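Local coordinates for HD-GYP domain-containing protein (Bdellovibrio bacteriovorus, PDB 3TM8) that is an unconventional HD-GYP protein with a two-iron site, of a class of phosphodiesterases that hydrolyse cyclic-di-GMP, though its own activity is not established, at residues 172-177 with 283-288; 183-188 with 315-320. All coordinates share one frame; numbering follows the deposited sequence. Where two conformers were deposited one is given.

Contact 1: residues 172-177 with 283-288. With FE (Fe (III) ion), chain D; DMS (dimethyl sulfoxide), chain F; PO4 (phosphate ion), chain C.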
# COMPACT_ATOMS: atom_id res chain seq x y z
N VAL A 172 1.04 0.40 -0.01
CA VAL A 172 1.71 1.17 -1.05
C VAL A 172 2.66 2.21 -0.45
O VAL A 172 3.81 2.36 -0.88
CB VAL A 172 0.72 1.84 -2.03
CG1 VAL A 172 1.49 2.57 -3.12
CG2 VAL A 172 -0.23 0.80 -2.65
N THR A 173 2.20 2.90 0.59
CA THR A 173 3.02 3.91 1.23
C THR A 173 4.29 3.29 1.83
O THR A 173 5.38 3.81 1.63
CB THR A 173 2.24 4.66 2.31
OG1 THR A 173 1.21 5.41 1.66
CG2 THR A 173 3.15 5.61 3.07
N VAL A 174 4.12 2.19 2.54
CA VAL A 174 5.26 1.52 3.14
C VAL A 174 6.22 1.02 2.05
O VAL A 174 7.43 1.11 2.20
CB VAL A 174 4.80 0.40 4.11
CG1 VAL A 174 5.97 -0.46 4.58
CG2 VAL A 174 4.11 1.02 5.31
N SER A 175 5.69 0.55 0.92
CA SER A 175 6.56 0.11 -0.17
C SER A 175 7.35 1.26 -0.77
O SER A 175 8.51 1.10 -1.16
CB SER A 175 5.76 -0.63 -1.24
OG SER A 175 5.15 0.27 -2.16
N THR A 176 6.73 2.43 -0.83
CA THR A 176 7.36 3.63 -1.38
C THR A 176 8.54 4.06 -0.49
O THR A 176 9.64 4.32 -0.99
CB THR A 176 6.33 4.77 -1.51
OG1 THR A 176 5.18 4.31 -2.23
CG2 THR A 176 6.93 5.97 -2.25
N LEU A 177 8.29 4.14 0.81
CA LEU A 177 9.34 4.47 1.76
C LEU A 177 10.42 3.40 1.75
O LEU A 177 11.60 3.71 1.87
CB LEU A 177 8.76 4.60 3.17
CG LEU A 177 7.75 5.72 3.42
CD1 LEU A 177 7.13 5.57 4.80
CD2 LEU A 177 8.41 7.10 3.27
N SER A 283 11.08 -0.82 9.77
CA SER A 283 11.37 0.60 10.00
C SER A 283 10.42 1.51 9.23
O SER A 283 9.87 2.47 9.78
CB SER A 283 12.82 0.92 9.63
OG SER A 283 13.73 0.13 10.37
N ALA A 284 10.23 1.22 7.94
CA ALA A 284 9.34 2.02 7.10
C ALA A 284 7.90 1.97 7.62
O ALA A 284 7.21 2.99 7.66
CB ALA A 284 9.40 1.54 5.67
N ASN A 285 7.46 0.78 8.01
CA ASN A 285 6.14 0.64 8.57
C ASN A 285 5.96 1.44 9.85
O ASN A 285 4.93 2.09 10.04
CB ASN A 285 5.83 -0.81 8.88
CG ASN A 285 4.49 -0.96 9.49
OD1 ASN A 285 3.49 -0.76 8.80
ND2 ASN A 285 4.43 -1.27 10.78
N ALA A 286 6.95 1.38 10.74
CA ALA A 286 6.82 2.04 12.03
C ALA A 286 6.60 3.53 11.80
O ALA A 286 5.82 4.18 12.51
CB ALA A 286 8.05 1.79 12.87
N MET A 287 7.30 4.09 10.81
CA MET A 287 7.13 5.50 10.48
C MET A 287 5.72 5.81 9.94
O MET A 287 5.09 6.76 10.40
CB MET A 287 8.25 5.98 9.54
CG MET A 287 9.63 5.98 10.21
SD MET A 287 9.91 7.30 11.41
CE MET A 287 10.35 8.64 10.31
N ASP A 288 5.21 5.01 9.00
CA ASP A 288 3.88 5.31 8.49
C ASP A 288 2.79 5.03 9.52
O ASP A 288 1.77 5.71 9.52
CB ASP A 288 3.54 4.58 7.18
CG ASP A 288 2.26 5.12 6.55
OD1 ASP A 288 2.15 6.35 6.42
OD2 ASP A 288 1.36 4.33 6.21
FE FE D . 1.68 -1.88 8.66
S DMS F . 0.07 8.78 2.97
O DMS F . -0.37 7.07 2.88
C1 DMS F . 1.26 8.98 4.32
C2 DMS F . 1.17 9.11 1.58
P PO4 C . 0.51 -1.94 11.61
O1 PO4 C . -0.59 -1.37 12.47
O2 PO4 C . 0.69 -1.17 10.33
O3 PO4 C . 1.88 -1.82 12.32
O4 PO4 C . 0.28 -3.43 11.39
O HOH W 1 2.61 -3.27 9.71
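V174 and N285 bring the two helices together, their CA atoms 5.6 Å apart, where segment 172-177 of helix 167-185 passes segment 283-288 of helix 276-293. The axes approach to 8.7 Å and their N-to-C directions diverge by 127°, so the pair runs obliquely antiparallel. This is a buried junction in the all-helical HD domain, beside its two-iron site. A284 presents just a methyl group here: its CB lies 4.0 Å from CB of L177 and also meets CG1 of V174, while CD1 of L177 rests near the A284 carbonyl. V174 sets its two methyls on different residues of the facing helix. Its CG1 is anti to the backbone N (chi1 171°) and faces A284, leaving CG2 to reach CA of N285 at 3.9 Å and, beyond it, CB of D288. At the far end the side chains of T173 and D288 meet at roughly a right angle, methyl CG2 of T173 against the carboxylate, 3.6 Å from OD1 of D288. That carboxylate is held from outside the pair: OD1 is hydrogen-bonded to OG1 of T292 and OD2 to ND1 of H170, an iron ligand, which makes D288 a second-shell residue orienting a first-shell one. The T173 hydroxyl turns instead to a dimethyl sulfoxide, probably from the crystallisation liquor, OG1 donating to its O at 2.6 Å. N285 CB leaves its helix on the side away from segment 172-177. H170, H203 and D204 share the iron with its amide, as do a water and phosphate O2. OD1 of N285 binds the iron at 2.1 Å, while ND2 of N285 donates to phosphate O3 over 3.0 Å, with a nearly straight N-H...O angle of 169°.

Contact 2: residues 183-188 with 315-320; sequences QKLGIT and LQHIQH
K184 lays the beginning of its side chain over one face of the H320 imidazole. CB of K184 stands 3.6 Å from the ring centroid and only 8° off the ring normal, which defines a CH-pi contact centred on the ring. Beyond CB the lysine chain bends at chi2 (-76°) and leaves the other segment, with CG still 4.0 Å from ND1 of H320. Its ammonium group forms a salt bridge with the C-terminal carboxylate of L328. A water in the plane of the H320 ring, 2.7 Å from ND1 of H320, also accepts a weak bond from the lysine NZ. L185 follows, where the C-terminal end of helix 167-185 meets helix 315-325 in the helical HD-GYP fold, and spreads its two methyls between two histidines. CD2 of L185 sits at the edge of the H320 ring, 3.8 Å from CD2 of that histidine, and CD1 approaches H317 obliquely, 3.6 Å from NE2 of H317. ND1, the other ring nitrogen of H317, is hydrogen-bonded to S283 OG of helix 276-293 at 2.8 Å, which limits rotation of the ring. Helix 167-185 ends in a Schellman motif: G186 has positive phi (81°), and two bonds run back into the last turn, one of them from G186 N to Q183 O at 3.1 Å. The side chain of I187 packs on A182 and on L280 of helix 276-293.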
# COMPACT_ATOMS: atom_id res chain seq x y z
N GLN A 183 17.41 2.47 -1.50
CA GLN A 183 18.34 3.30 -2.26
C GLN A 183 19.37 3.96 -1.34
O GLN A 183 20.56 3.97 -1.66
CB GLN A 183 17.59 4.37 -3.05
CG GLN A 183 18.52 5.25 -3.89
CD GLN A 183 17.77 6.29 -4.71
OE1 GLN A 183 16.69 6.75 -4.34
NE2 GLN A 183 18.35 6.67 -5.85
N LYS A 184 18.93 4.51 -0.21
CA LYS A 184 19.83 5.18 0.72
C LYS A 184 20.86 4.22 1.33
O LYS A 184 21.99 4.61 1.63
CB LYS A 184 19.05 5.85 1.84
CG LYS A 184 18.15 6.97 1.40
CD LYS A 184 18.93 8.22 1.10
CE LYS A 184 18.00 9.42 1.10
NZ LYS A 184 18.77 10.69 1.11
N LEU A 185 20.45 2.97 1.51
CA LEU A 185 21.30 1.94 2.09
C LEU A 185 22.20 1.26 1.07
O LEU A 185 23.04 0.45 1.43
CB LEU A 185 20.45 0.89 2.78
CG LEU A 185 19.66 1.38 3.99
CD1 LEU A 185 18.67 0.33 4.44
CD2 LEU A 185 20.61 1.74 5.13
N GLY A 186 21.99 1.57 -0.21
CA GLY A 186 22.80 1.01 -1.27
C GLY A 186 22.38 -0.39 -1.70
O GLY A 186 23.18 -1.14 -2.25
N ILE A 187 21.13 -0.75 -1.44
CA ILE A 187 20.59 -2.02 -1.93
C ILE A 187 20.11 -1.85 -3.36
O ILE A 187 19.02 -1.33 -3.59
CB ILE A 187 19.42 -2.50 -1.06
CG1 ILE A 187 19.90 -2.76 0.37
CG2 ILE A 187 18.82 -3.77 -1.65
CD1 ILE A 187 18.77 -2.97 1.36
N THR A 188 20.91 -2.32 -4.31
CA THR A 188 20.67 -2.05 -5.73
C THR A 188 20.14 -3.24 -6.54
O THR A 188 19.59 -3.06 -7.62
CB THR A 188 21.95 -1.54 -6.42
OG1 THR A 188 22.95 -2.56 -6.35
CG2 THR A 188 22.46 -0.27 -5.75
N LEU A 315 19.08 3.02 13.95
CA LEU A 315 19.08 4.47 13.86
C LEU A 315 19.29 4.92 12.41
O LEU A 315 18.68 5.89 11.98
CB LEU A 315 20.14 5.08 14.78
CG LEU A 315 20.29 6.60 14.74
CD1 LEU A 315 18.99 7.31 15.16
CD2 LEU A 315 21.48 7.06 15.58
N GLN A 316 20.14 4.22 11.66
CA GLN A 316 20.35 4.63 10.27
C GLN A 316 19.06 4.59 9.44
O GLN A 316 18.86 5.42 8.56
CB GLN A 316 21.50 3.86 9.59
CG GLN A 316 21.31 2.35 9.44
CD GLN A 316 21.86 1.56 10.60
OE1 GLN A 316 21.75 1.96 11.75
NE2 GLN A 316 22.49 0.43 10.30
N HIS A 317 18.19 3.62 9.71
CA HIS A 317 16.92 3.58 8.99
C HIS A 317 16.07 4.78 9.35
O HIS A 317 15.47 5.41 8.49
CB HIS A 317 16.13 2.32 9.33
CG HIS A 317 16.72 1.06 8.77
ND1 HIS A 317 16.07 -0.15 8.83
CD2 HIS A 317 17.91 0.82 8.16
CE1 HIS A 317 16.82 -1.08 8.28
NE2 HIS A 317 17.95 -0.52 7.87
N ILE A 318 16.00 5.08 10.64
CA ILE A 318 15.15 6.17 11.09
C ILE A 318 15.66 7.51 10.55
O ILE A 318 14.87 8.33 10.11
CB ILE A 318 15.00 6.19 12.62
CG1 ILE A 318 14.33 4.89 13.07
CG2 ILE A 318 14.19 7.39 13.07
CD1 ILE A 318 13.13 4.51 12.21
N GLN A 319 16.97 7.70 10.56
CA GLN A 319 17.56 8.91 10.00
C GLN A 319 17.28 9.04 8.50
O GLN A 319 16.90 10.10 8.01
CB GLN A 319 19.06 8.96 10.27
CG GLN A 319 19.40 9.01 11.75
CD GLN A 319 20.89 9.02 12.05
OE1 GLN A 319 21.32 9.66 13.00
NE2 GLN A 319 21.67 8.31 11.24
N HIS A 320 17.49 7.95 7.76
CA HIS A 320 17.21 7.98 6.32
C HIS A 320 15.73 8.28 6.06
O HIS A 320 15.41 9.05 5.16
CB HIS A 320 17.60 6.66 5.65
CG HIS A 320 19.08 6.49 5.41
ND1 HIS A 320 19.89 7.52 4.98
CD2 HIS A 320 19.87 5.40 5.52
CE1 HIS A 320 21.12 7.06 4.83
NE2 HIS A 320 21.14 5.78 5.15
O HOH W 2 19.77 10.18 4.30

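Helix 167-185 serves both contacts, whose centres lie 13 Å apart. Contact 1 uses its middle and is buried at every touching residue; contact 2 uses its C-terminal end at the surface, where one of five touching residues is buried. The chemistry follows that difference. Methyl groups and an alanine pack in contact 1 beside an iron ligand and a second-shell carboxylate, whereas contact 2 sets aliphatic carbons on histidine rings, with a lysine that pairs with the chain's terminal carboxylate. Helix 276-293 and helix 315-325 connect the two directly, through a side-chain hydrogen bond and through packing of M287 CG 4.3 Å from I318 CD1.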